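Local coordinates for putative epoxide hydrolase protein (Klebsiella pneumoniae subsp. pneumoniae, PDB 5BOV), which probably acts as a hydrolase of the alpha/beta hydrolase superfamily, perhaps on epoxides or on monoacylglycerol esters, at residues 246-251 and 299-304; 156-161 and 180-185; 12-17 and 97-102; 43-48 and 198-203. One frame throughout, in Å; residues are numbered along the deposited sequence. Where two conformers were deposited one is given.

Contact 1. Residues 246-251 and 299-304; sequences PTITLE and VDADRL
Ile248 on the strand and Ala301 near the end of the helix meet carbon to carbon, with Ile248 CG1 3.9 Å from Ala301 CB. With CG1 of Ile248 beside its own backbone N (chi1 -61°) and the branch extended beyond it, CD1 is carried along the helix to lie 3.7 Å from Asp300 CB. Leu304 adds the CD2 methyl, which is 4.1 Å from Ile248 CG1 and 4.2 Å from Pro246 CB.

A second class of contact sets carbon against backbone oxygen without bonding. Leu304 CD2 lies 3.6 Å from Thr247 O, and Pro246 CB lies 3.8 Å from Leu304 O of the terminal carboxylate.

The charged groups at the edge of this packing take other partners: Asp300 OD2 forms a salt bridge with Arg276, and OXT of Leu304 forms one with Lys272. Ala301 also touches Ser129 and Val131, so helix 291-303 rests on two adjacent parallel strands, 127-133 and 247-252, as the last helix does in alpha/beta hydrolases.

Between the two segments the attraction is therefore dispersive and hydrophobic, centred on the buried Ile248 and Ala301, while the charge of the chain end is met at the margin.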
# COMPACT_ATOMS: atom_id res chain seq x y z
N PRO A 246 9.37 -10.86 11.63
CA PRO A 246 10.28 -9.72 11.87
C PRO A 246 9.84 -8.46 11.10
O PRO A 246 9.61 -8.54 9.93
CB PRO A 246 11.66 -10.22 11.36
CG PRO A 246 11.53 -11.69 11.48
CD PRO A 246 10.12 -12.03 11.13
N THR A 247 9.76 -7.35 11.82
CA THR A 247 9.17 -6.13 11.24
C THR A 247 10.00 -4.92 11.61
O THR A 247 10.40 -4.74 12.80
CB THR A 247 7.77 -5.93 11.78
OG1 THR A 247 6.93 -7.06 11.40
CG2 THR A 247 7.15 -4.68 11.24
N ILE A 248 10.23 -4.03 10.63
CA ILE A 248 10.65 -2.69 10.89
C ILE A 248 9.55 -1.74 10.50
O ILE A 248 9.05 -1.82 9.38
CB ILE A 248 11.97 -2.31 10.15
CG1 ILE A 248 13.08 -3.24 10.64
CG2 ILE A 248 12.29 -0.87 10.32
CD1 ILE A 248 14.44 -2.92 10.02
N THR A 249 9.16 -0.87 11.43
CA THR A 249 8.23 0.20 11.12
C THR A 249 9.02 1.51 10.92
O THR A 249 10.07 1.73 11.48
CB THR A 249 7.16 0.39 12.23
OG1 THR A 249 7.81 0.62 13.47
CG2 THR A 249 6.28 -0.82 12.29
N LEU A 250 8.47 2.36 10.02
CA LEU A 250 9.07 3.62 9.65
C LEU A 250 8.07 4.75 9.81
O LEU A 250 6.89 4.56 9.53
CB LEU A 250 9.53 3.64 8.19
CG LEU A 250 10.47 2.54 7.74
CD1 LEU A 250 10.74 2.69 6.24
CD2 LEU A 250 11.77 2.67 8.51
N GLU A 251 8.56 5.95 10.16
CA GLU A 251 7.67 7.08 10.06
C GLU A 251 8.54 8.24 9.67
O GLU A 251 9.70 8.29 10.03
CB GLU A 251 7.01 7.29 11.43
CG GLU A 251 5.97 8.39 11.41
CD GLU A 251 4.95 8.12 10.33
OE1 GLU A 251 4.05 7.30 10.55
OE2 GLU A 251 5.05 8.74 9.20
N VAL A 299 16.65 -4.08 3.63
CA VAL A 299 17.83 -4.94 3.84
C VAL A 299 17.91 -5.34 5.35
O VAL A 299 18.13 -6.52 5.69
CB VAL A 299 19.12 -4.23 3.43
CG1 VAL A 299 20.32 -5.00 3.92
CG2 VAL A 299 19.12 -4.02 1.92
N ASP A 300 17.71 -4.37 6.23
CA ASP A 300 17.78 -4.61 7.68
C ASP A 300 16.69 -5.52 8.16
O ASP A 300 16.93 -6.42 8.95
CB ASP A 300 17.79 -3.32 8.44
CG ASP A 300 19.04 -2.49 8.22
OD1 ASP A 300 20.08 -2.98 7.70
OD2 ASP A 300 19.03 -1.31 8.61
N ALA A 301 15.47 -5.36 7.64
CA ALA A 301 14.39 -6.24 8.06
C ALA A 301 14.61 -7.67 7.56
O ALA A 301 14.30 -8.64 8.27
CB ALA A 301 13.06 -5.69 7.56
N ASP A 302 15.21 -7.80 6.38
CA ASP A 302 15.49 -9.09 5.80
C ASP A 302 16.53 -9.91 6.64
O ASP A 302 16.57 -11.14 6.49
CB ASP A 302 16.01 -8.88 4.34
CG ASP A 302 16.39 -10.17 3.66
OD1 ASP A 302 15.53 -11.05 3.32
OD2 ASP A 302 17.62 -10.30 3.36
N ARG A 303 17.33 -9.22 7.44
CA ARG A 303 18.22 -9.89 8.38
C ARG A 303 17.89 -9.85 9.85
O ARG A 303 18.59 -10.50 10.64
CB ARG A 303 19.66 -9.45 8.15
CG ARG A 303 19.96 -7.98 8.39
CD ARG A 303 21.44 -7.65 8.26
NE ARG A 303 22.07 -8.66 9.08
CZ ARG A 303 22.20 -8.53 10.41
NH1 ARG A 303 21.92 -7.34 11.06
NH2 ARG A 303 22.66 -9.58 11.09
N LEU A 304 16.80 -9.19 10.23
CA LEU A 304 16.47 -8.95 11.65
C LEU A 304 16.12 -10.26 12.32
O LEU A 304 15.37 -11.13 11.74
CB LEU A 304 15.26 -8.00 11.70
CG LEU A 304 14.75 -7.39 12.99
CD1 LEU A 304 15.78 -6.47 13.63
CD2 LEU A 304 13.40 -6.70 12.74
OXT LEU A 304 16.61 -10.54 13.47

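Contact 2. Residues 156-161 and 180-185; sequences WWYQFY and KFIWHQ
In the helical insertion that follows strand 127-133, Trp157 of helix 157-162 reaches across to Gln185 of helix 175-186. The indole NE1 donates to Gln185 OE1 at 2.9 Å, and the N-H...O angle of 174° makes the bond nearly straight. OE1 sits at the indole edge, in the ring plane, and accepts the hydrogen bond on a lone pair in its own carbonyl plane, although the amide and ring planes are 78° apart.

The helix segments run nearly antiparallel, but their axes come no closer than 12.9 Å, so long side chains must span the gap. An insertion of this kind, placed over the sheet domain, is consistent with the lid of epoxide hydrolases and related enzymes. Trp157 CZ2 approaches the edge of the Phe181 ring, 3.9 Å from CE2, and Phe178 meets the indole too.

Deeper in the gap, Ile182 extends CD1 to 3.7 Å from Tyr158 CD1, the two side chains crossing at about a right angle. The Tyr158 ring also meets Trp40, and its side chain lies near, without touching, a GxDxG sequence that resembles a nucleophile elbow.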
# COMPACT_ATOMS: atom_id res chain seq x y z
N TRP A 156 -8.34 13.70 7.85
CA TRP A 156 -8.97 12.60 7.07
C TRP A 156 -10.15 13.09 6.13
O TRP A 156 -10.96 12.28 5.68
CB TRP A 156 -9.59 11.57 8.00
CG TRP A 156 -8.68 10.62 8.58
CD1 TRP A 156 -8.28 10.55 9.92
CD2 TRP A 156 -8.22 9.45 7.96
NE1 TRP A 156 -7.50 9.42 10.11
CE2 TRP A 156 -7.40 8.77 8.90
CE3 TRP A 156 -8.32 8.96 6.64
CZ2 TRP A 156 -6.75 7.57 8.58
CZ3 TRP A 156 -7.66 7.77 6.31
CH2 TRP A 156 -6.90 7.09 7.29
N TRP A 157 -10.18 14.36 5.83
CA TRP A 157 -11.36 15.03 5.20
C TRP A 157 -11.88 14.26 3.96
O TRP A 157 -13.07 14.14 3.76
CB TRP A 157 -11.08 16.47 4.85
CG TRP A 157 -10.17 16.70 3.74
CD1 TRP A 157 -8.82 16.61 3.78
CD2 TRP A 157 -10.54 17.01 2.39
NE1 TRP A 157 -8.33 16.86 2.52
CE2 TRP A 157 -9.36 17.06 1.65
CE3 TRP A 157 -11.77 17.21 1.73
CZ2 TRP A 157 -9.34 17.40 0.28
CZ3 TRP A 157 -11.75 17.51 0.37
CH2 TRP A 157 -10.54 17.58 -0.33
N TYR A 158 -10.93 13.80 3.15
CA TYR A 158 -11.25 13.21 1.90
C TYR A 158 -12.06 11.93 2.02
O TYR A 158 -12.85 11.63 1.16
CB TYR A 158 -9.98 12.96 1.04
CG TYR A 158 -8.91 12.19 1.79
CD1 TYR A 158 -7.94 12.87 2.57
CD2 TYR A 158 -8.89 10.81 1.76
CE1 TYR A 158 -6.98 12.16 3.30
CE2 TYR A 158 -7.97 10.11 2.48
CZ TYR A 158 -7.03 10.81 3.25
OH TYR A 158 -6.09 10.06 3.92
N GLN A 159 -11.91 11.18 3.11
CA GLN A 159 -12.64 9.95 3.21
C GLN A 159 -14.11 10.25 3.37
O GLN A 159 -14.99 9.55 2.87
CB GLN A 159 -12.12 9.05 4.34
CG GLN A 159 -12.50 9.37 5.76
CD GLN A 159 -11.92 8.33 6.76
OE1 GLN A 159 -11.44 7.26 6.36
NE2 GLN A 159 -11.91 8.67 7.99
N PHE A 160 -14.39 11.32 4.08
CA PHE A 160 -15.81 11.79 4.25
C PHE A 160 -16.37 12.40 2.96
O PHE A 160 -17.54 12.09 2.59
CB PHE A 160 -16.00 12.74 5.40
CG PHE A 160 -15.34 12.25 6.67
CD1 PHE A 160 -15.89 11.18 7.37
CD2 PHE A 160 -14.21 12.87 7.15
CE1 PHE A 160 -15.26 10.67 8.49
CE2 PHE A 160 -13.57 12.36 8.27
CZ PHE A 160 -14.11 11.28 8.95
N TYR A 161 -15.54 13.15 2.24
CA TYR A 161 -15.92 13.57 0.89
C TYR A 161 -16.35 12.38 0.01
O TYR A 161 -17.41 12.33 -0.62
CB TYR A 161 -14.75 14.28 0.25
CG TYR A 161 -15.01 14.93 -1.09
CD1 TYR A 161 -16.02 15.91 -1.25
CD2 TYR A 161 -14.24 14.69 -2.18
CE1 TYR A 161 -16.23 16.56 -2.46
CE2 TYR A 161 -14.43 15.34 -3.39
CZ TYR A 161 -15.40 16.30 -3.55
OH TYR A 161 -15.58 16.93 -4.77
N LYS A 180 -3.17 15.32 -6.79
CA LYS A 180 -2.00 16.16 -6.58
C LYS A 180 -2.12 17.00 -5.30
O LYS A 180 -1.18 17.18 -4.57
CB LYS A 180 -1.76 17.10 -7.80
CG LYS A 180 -0.39 17.77 -7.79
CD LYS A 180 -0.24 18.58 -9.10
CE LYS A 180 1.20 18.99 -9.33
NZ LYS A 180 1.39 19.70 -10.62
N PHE A 181 -3.33 17.53 -5.04
CA PHE A 181 -3.58 18.23 -3.82
C PHE A 181 -3.34 17.35 -2.58
O PHE A 181 -2.68 17.76 -1.62
CB PHE A 181 -5.02 18.77 -3.89
CG PHE A 181 -5.41 19.65 -2.74
CD1 PHE A 181 -5.07 20.98 -2.71
CD2 PHE A 181 -6.12 19.15 -1.72
CE1 PHE A 181 -5.45 21.82 -1.65
CE2 PHE A 181 -6.51 19.92 -0.68
CZ PHE A 181 -6.13 21.24 -0.60
N ILE A 182 -3.80 16.10 -2.67
CA ILE A 182 -3.56 15.18 -1.63
C ILE A 182 -2.03 14.94 -1.43
O ILE A 182 -1.55 14.82 -0.30
CB ILE A 182 -4.30 13.86 -1.87
CG1 ILE A 182 -5.84 14.06 -1.74
CG2 ILE A 182 -3.81 12.78 -0.93
CD1 ILE A 182 -6.33 14.47 -0.36
N TRP A 183 -1.26 14.78 -2.51
CA TRP A 183 0.15 14.58 -2.35
C TRP A 183 0.80 15.71 -1.55
O TRP A 183 1.61 15.49 -0.68
CB TRP A 183 0.87 14.46 -3.72
CG TRP A 183 0.86 13.19 -4.46
CD1 TRP A 183 -0.14 12.31 -4.55
CD2 TRP A 183 1.89 12.71 -5.34
NE1 TRP A 183 0.21 11.28 -5.37
CE2 TRP A 183 1.45 11.52 -5.89
CE3 TRP A 183 3.15 13.18 -5.69
CZ2 TRP A 183 2.20 10.78 -6.79
CZ3 TRP A 183 3.93 12.42 -6.56
CH2 TRP A 183 3.46 11.28 -7.10
N HIS A 184 0.41 16.93 -1.88
CA HIS A 184 0.99 18.13 -1.19
C HIS A 184 0.53 18.17 0.26
O HIS A 184 1.33 18.49 1.10
CB HIS A 184 0.51 19.43 -1.88
CG HIS A 184 1.22 19.77 -3.14
ND1 HIS A 184 2.60 19.86 -3.23
CD2 HIS A 184 0.75 20.08 -4.37
CE1 HIS A 184 2.94 20.19 -4.46
NE2 HIS A 184 1.83 20.37 -5.17
N GLN A 185 -0.71 17.78 0.55
CA GLN A 185 -1.13 17.75 1.96
C GLN A 185 -0.35 16.72 2.75
O GLN A 185 -0.06 16.88 3.95
CB GLN A 185 -2.60 17.40 2.07
CG GLN A 185 -3.57 18.53 1.67
CD GLN A 185 -4.99 18.18 2.21
OE1 GLN A 185 -5.52 17.08 1.96
NE2 GLN A 185 -5.54 19.08 2.98

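Contact 3. Residues 12-17 and 97-102; sequences QQIRAG and DALNIR
The 3.0 Å bond from Asn100 N to Asp97 O belongs to the turn that ends helix 85-98, and within that turn lie Ala98 and Leu99, which pack on strand 12-16: Ile14 meets both, Ala16 meets Ala98 alone. Asn100 has a positive phi of 60°, and two bonds run back into the last helical turn, which defines a Schellman motif.

Across the contact the packing is apolar. Ile14 CG1 is anti to the backbone N (chi1 -162°), and the nearly extended branch sends CD1 to the helix end. There the methyl lies 3.8 Å from Ala98 CB and 3.9 Å from Leu99 CD2, while Ala98 O is 3.7 Å away as a plain van der Waals neighbour. The CB of Leu99 does not itself face the strand; CD2 at the end of its side chain makes the approach.

Ala98 CB also rests 3.6 Å from Arg15 O, and Ala16 CB makes a looser contact with Ala98 CB, at 4.4 Å. With alanine on both sides, the CA atoms of Ala16 and Ala98 come to 6.1 Å. The end of the Arg15 side chain leads away from the helix.

Beyond the turn, Arg126 pairs with Asp97 and takes the carbonyls of Ile101 and Arg102. Strand 12-16 is the outermost strand on its side of the sheet, bonded antiparallel to strand 19-26 through Ile14 and Ile21. Tyr23 of that strand touches both Ile14 and Leu99, Ile14 also meets Leu95 within helix 85-98, and Leu99 continues inward to Ile62 of strand 59-74.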
# COMPACT_ATOMS: atom_id res chain seq x y z
N GLN A 12 5.17 -6.28 -16.68
CA GLN A 12 4.71 -7.66 -16.94
C GLN A 12 3.26 -7.77 -16.51
O GLN A 12 2.76 -6.96 -15.74
CB GLN A 12 5.50 -8.67 -16.10
CG GLN A 12 7.02 -8.53 -16.06
CD GLN A 12 7.60 -8.75 -17.38
OE1 GLN A 12 7.22 -9.67 -18.10
NE2 GLN A 12 8.57 -7.89 -17.75
N GLN A 13 2.60 -8.81 -17.02
CA GLN A 13 1.17 -9.04 -16.75
C GLN A 13 0.96 -10.49 -16.41
O GLN A 13 1.56 -11.39 -17.05
CB GLN A 13 0.31 -8.68 -17.96
CG GLN A 13 0.41 -7.26 -18.44
CD GLN A 13 -0.18 -6.16 -17.53
OE1 GLN A 13 0.34 -5.04 -17.51
NE2 GLN A 13 -1.21 -6.45 -16.79
N ILE A 14 0.15 -10.77 -15.40
CA ILE A 14 -0.14 -12.17 -15.04
C ILE A 14 -1.54 -12.32 -14.49
O ILE A 14 -2.00 -11.49 -13.72
CB ILE A 14 0.96 -12.73 -14.06
CG1 ILE A 14 0.94 -14.27 -14.01
CG2 ILE A 14 0.82 -12.19 -12.64
CD1 ILE A 14 2.17 -14.92 -13.41
N ARG A 15 -2.21 -13.42 -14.84
CA ARG A 15 -3.49 -13.74 -14.25
C ARG A 15 -3.31 -14.16 -12.80
O ARG A 15 -2.49 -15.03 -12.49
CB ARG A 15 -4.16 -14.85 -15.06
CG ARG A 15 -5.59 -15.23 -14.62
CD ARG A 15 -6.06 -16.49 -15.38
NE ARG A 15 -6.10 -16.13 -16.80
CZ ARG A 15 -7.15 -15.63 -17.46
NH1 ARG A 15 -8.33 -15.55 -16.87
NH2 ARG A 15 -7.00 -15.24 -18.73
N ALA A 16 -4.03 -13.53 -11.89
CA ALA A 16 -3.93 -13.85 -10.52
C ALA A 16 -5.29 -13.57 -9.87
O ALA A 16 -5.69 -12.43 -9.66
CB ALA A 16 -2.84 -13.01 -9.84
N GLY A 17 -5.99 -14.65 -9.50
CA GLY A 17 -7.27 -14.50 -8.80
C GLY A 17 -8.28 -13.86 -9.73
O GLY A 17 -8.51 -14.33 -10.85
N ASP A 97 1.35 -16.85 -5.45
CA ASP A 97 1.09 -18.15 -6.01
C ASP A 97 1.34 -18.25 -7.53
O ASP A 97 1.98 -19.24 -8.01
CB ASP A 97 -0.33 -18.64 -5.73
CG ASP A 97 -0.63 -18.85 -4.25
OD1 ASP A 97 0.31 -19.04 -3.44
OD2 ASP A 97 -1.86 -18.92 -3.93
N ALA A 98 0.87 -17.27 -8.29
CA ALA A 98 1.00 -17.29 -9.72
C ALA A 98 2.48 -17.23 -10.16
O ALA A 98 2.89 -17.76 -11.21
CB ALA A 98 0.21 -16.17 -10.37
N LEU A 99 3.30 -16.53 -9.37
CA LEU A 99 4.74 -16.44 -9.58
C LEU A 99 5.56 -17.57 -8.96
O LEU A 99 6.78 -17.56 -9.06
CB LEU A 99 5.29 -15.07 -9.06
CG LEU A 99 4.74 -13.81 -9.79
CD1 LEU A 99 5.15 -12.53 -9.04
CD2 LEU A 99 5.23 -13.77 -11.25
N ASN A 100 4.91 -18.49 -8.29
CA ASN A 100 5.60 -19.56 -7.58
C ASN A 100 6.56 -19.08 -6.51
O ASN A 100 7.66 -19.63 -6.30
CB ASN A 100 6.29 -20.55 -8.55
CG ASN A 100 5.29 -21.23 -9.45
OD1 ASN A 100 4.27 -21.71 -8.98
ND2 ASN A 100 5.51 -21.15 -10.76
N ILE A 101 6.11 -18.07 -5.77
CA ILE A 101 6.91 -17.46 -4.72
C ILE A 101 6.30 -17.98 -3.42
O ILE A 101 5.20 -17.54 -3.06
CB ILE A 101 6.92 -15.92 -4.80
CG1 ILE A 101 7.70 -15.43 -6.04
CG2 ILE A 101 7.59 -15.34 -3.55
CD1 ILE A 101 7.58 -13.91 -6.26
N ARG A 102 7.02 -18.84 -2.71
CA ARG A 102 6.53 -19.39 -1.44
C ARG A 102 6.58 -18.38 -0.29
O ARG A 102 5.67 -18.34 0.50
CB ARG A 102 7.48 -20.48 -1.07
CG ARG A 102 7.11 -21.24 0.18
CD ARG A 102 8.24 -22.22 0.59
NE ARG A 102 9.42 -21.53 1.17
CZ ARG A 102 9.50 -21.02 2.41
NH1 ARG A 102 8.50 -21.07 3.28
NH2 ARG A 102 10.62 -20.42 2.81

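Contact 4. Residues 43-48 and 198-203; sequences DIQSYA and AKTARA
Asp43 enters the contact at CB, which lies 3.9 Å from Thr200 CG2 and also touches the methyl of Ala203. A chi1 of 78° puts CG between the backbone N and the carbonyl carbon, and the carboxylate divides its two oxygens between different surroundings. OD1 accepts from Thr200 OG1 at 2.7 Å and from Gln45 N at 2.9 Å. The donors come from opposite faces of the carboxylate plane, 51° and 61° out of it respectively, so this oxygen is gripped from both sides. OD2 lies against the Ala203 methyl, with CB at 3.2 Å, a tight approach.

Thr200 OG1 has a second polar partner: water 1 donates to it at 2.9 Å and accepts from Asp43 N at 3.1 Å, so Thr200 and Asp43 are joined twice, directly through OD1 and through the water at the backbone N. The water is hydrogen-bonded to Ser46 OG as well.

Further out, Gln45 bends at chi2 and crosses the extended Lys199 at about a right angle, its NE2 3.9 Å from Lys199 CE. Two waters connect these ends, each accepting from both Gln45 NE2 and Lys199 NZ, the bond from NE2 to one of them being weak.

The bond from Gln45 N to Asp43 OD1 closes an Asx turn, which opens the short 3-10 segment 44-46. This loop follows an HGWP sequence matching the HGXP motif of epoxide hydrolases, which in relatives helps form the oxyanion hole; here it is fastened to helix 194-201 of the helical insertion, consistent with a junction between sheet domain and lid.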
# COMPACT_ATOMS: atom_id res chain seq x y z
N ASP A 43 1.61 5.13 -7.00
CA ASP A 43 1.69 3.91 -7.80
C ASP A 43 3.09 3.27 -7.72
O ASP A 43 3.85 3.64 -6.83
CB ASP A 43 1.25 4.12 -9.26
CG ASP A 43 2.29 4.77 -10.11
OD1 ASP A 43 3.27 5.33 -9.58
OD2 ASP A 43 2.01 4.82 -11.34
N ILE A 44 3.39 2.35 -8.63
CA ILE A 44 4.67 1.65 -8.62
C ILE A 44 5.89 2.59 -8.69
O ILE A 44 7.01 2.24 -8.31
CB ILE A 44 4.76 0.60 -9.75
CG1 ILE A 44 4.70 1.22 -11.13
CG2 ILE A 44 3.66 -0.46 -9.53
CD1 ILE A 44 5.03 0.27 -12.22
N GLN A 45 5.71 3.82 -9.23
CA GLN A 45 6.83 4.73 -9.29
C GLN A 45 7.39 5.11 -7.93
O GLN A 45 8.52 5.61 -7.80
CB GLN A 45 6.48 6.01 -10.08
CG GLN A 45 6.02 5.77 -11.52
CD GLN A 45 6.91 4.84 -12.35
OE1 GLN A 45 6.35 4.02 -13.15
NE2 GLN A 45 8.14 4.96 -12.26
N SER A 46 6.62 4.86 -6.87
CA SER A 46 7.10 5.04 -5.52
C SER A 46 8.38 4.18 -5.26
O SER A 46 9.18 4.57 -4.41
CB SER A 46 6.04 4.56 -4.52
OG SER A 46 4.86 5.35 -4.57
N TYR A 47 8.57 3.13 -6.06
CA TYR A 47 9.68 2.22 -5.93
C TYR A 47 10.58 2.22 -7.13
O TYR A 47 11.45 1.37 -7.22
CB TYR A 47 9.14 0.83 -5.65
CG TYR A 47 8.28 0.77 -4.39
CD1 TYR A 47 8.86 0.88 -3.13
CD2 TYR A 47 6.89 0.66 -4.47
CE1 TYR A 47 8.13 0.78 -1.98
CE2 TYR A 47 6.10 0.60 -3.31
CZ TYR A 47 6.71 0.68 -2.07
OH TYR A 47 5.98 0.58 -0.92
N ALA A 48 10.55 3.29 -7.95
CA ALA A 48 11.39 3.31 -9.14
C ALA A 48 12.84 3.40 -8.81
O ALA A 48 13.69 3.06 -9.67
CB ALA A 48 10.98 4.43 -10.08
N ALA A 198 2.80 13.68 -12.65
CA ALA A 198 2.13 13.25 -13.84
C ALA A 198 2.38 11.83 -14.25
O ALA A 198 1.50 11.12 -14.78
CB ALA A 198 2.46 14.21 -15.00
N LYS A 199 3.57 11.35 -13.98
CA LYS A 199 3.91 9.97 -14.29
C LYS A 199 3.05 8.97 -13.52
O LYS A 199 2.53 7.99 -14.08
CB LYS A 199 5.37 9.72 -14.06
CG LYS A 199 5.86 8.42 -14.69
CD LYS A 199 7.38 8.36 -14.47
CE LYS A 199 8.11 7.34 -15.31
NZ LYS A 199 9.62 7.50 -15.04
N THR A 200 2.81 9.25 -12.23
CA THR A 200 1.89 8.41 -11.46
C THR A 200 0.43 8.73 -11.80
O THR A 200 -0.39 7.84 -11.86
CB THR A 200 2.16 8.60 -9.94
OG1 THR A 200 3.42 7.98 -9.64
CG2 THR A 200 1.07 8.02 -9.10
N ALA A 201 0.09 9.97 -12.11
CA ALA A 201 -1.30 10.30 -12.44
C ALA A 201 -1.83 9.48 -13.59
O ALA A 201 -3.01 9.15 -13.65
CB ALA A 201 -1.43 11.77 -12.75
N ARG A 202 -0.95 9.15 -14.52
CA ARG A 202 -1.35 8.32 -15.62
C ARG A 202 -2.00 7.01 -15.14
O ARG A 202 -3.00 6.50 -15.71
CB ARG A 202 -0.08 8.15 -16.61
CG ARG A 202 -0.31 7.22 -17.78
CD ARG A 202 0.96 6.85 -18.63
NE ARG A 202 0.47 5.71 -19.44
CZ ARG A 202 -0.33 5.81 -20.53
NH1 ARG A 202 -0.71 7.01 -21.08
NH2 ARG A 202 -0.75 4.67 -21.13
N ALA A 203 -1.42 6.40 -14.10
CA ALA A 203 -1.93 5.18 -13.55
C ALA A 203 -3.23 5.35 -12.79
O ALA A 203 -4.02 4.42 -12.71
CB ALA A 203 -0.89 4.55 -12.62
O HOH W 1 3.88 7.20 -6.84
O HOH W 2 9.67 7.16 -12.07
O HOH W 3 9.98 4.71 -14.43

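In the fold
Contact 4 is the buried one of the set; contacts 1 and 2 are partly buried, and contact 3 lies at the surface. Contacts 1 and 3 both pack a helix end on the central sheet, by van der Waals packing that includes methyls set against backbone oxygens, with centres about 25 Å apart. Contacts 2 and 4 involve the helical insertion and add polar bonds: one indole to amide in contact 2, a threonine-to-carboxylate bond and water bridges in contact 4. These two touch, Trp183 CZ2 lying 3.8 Å from Thr200 CG2, and their helices 175-186 and 194-201 are consecutive. Contact 2 is nested within the loop closed by contact 4, whereas the segments of contacts 3 and 4 alternate along the chain.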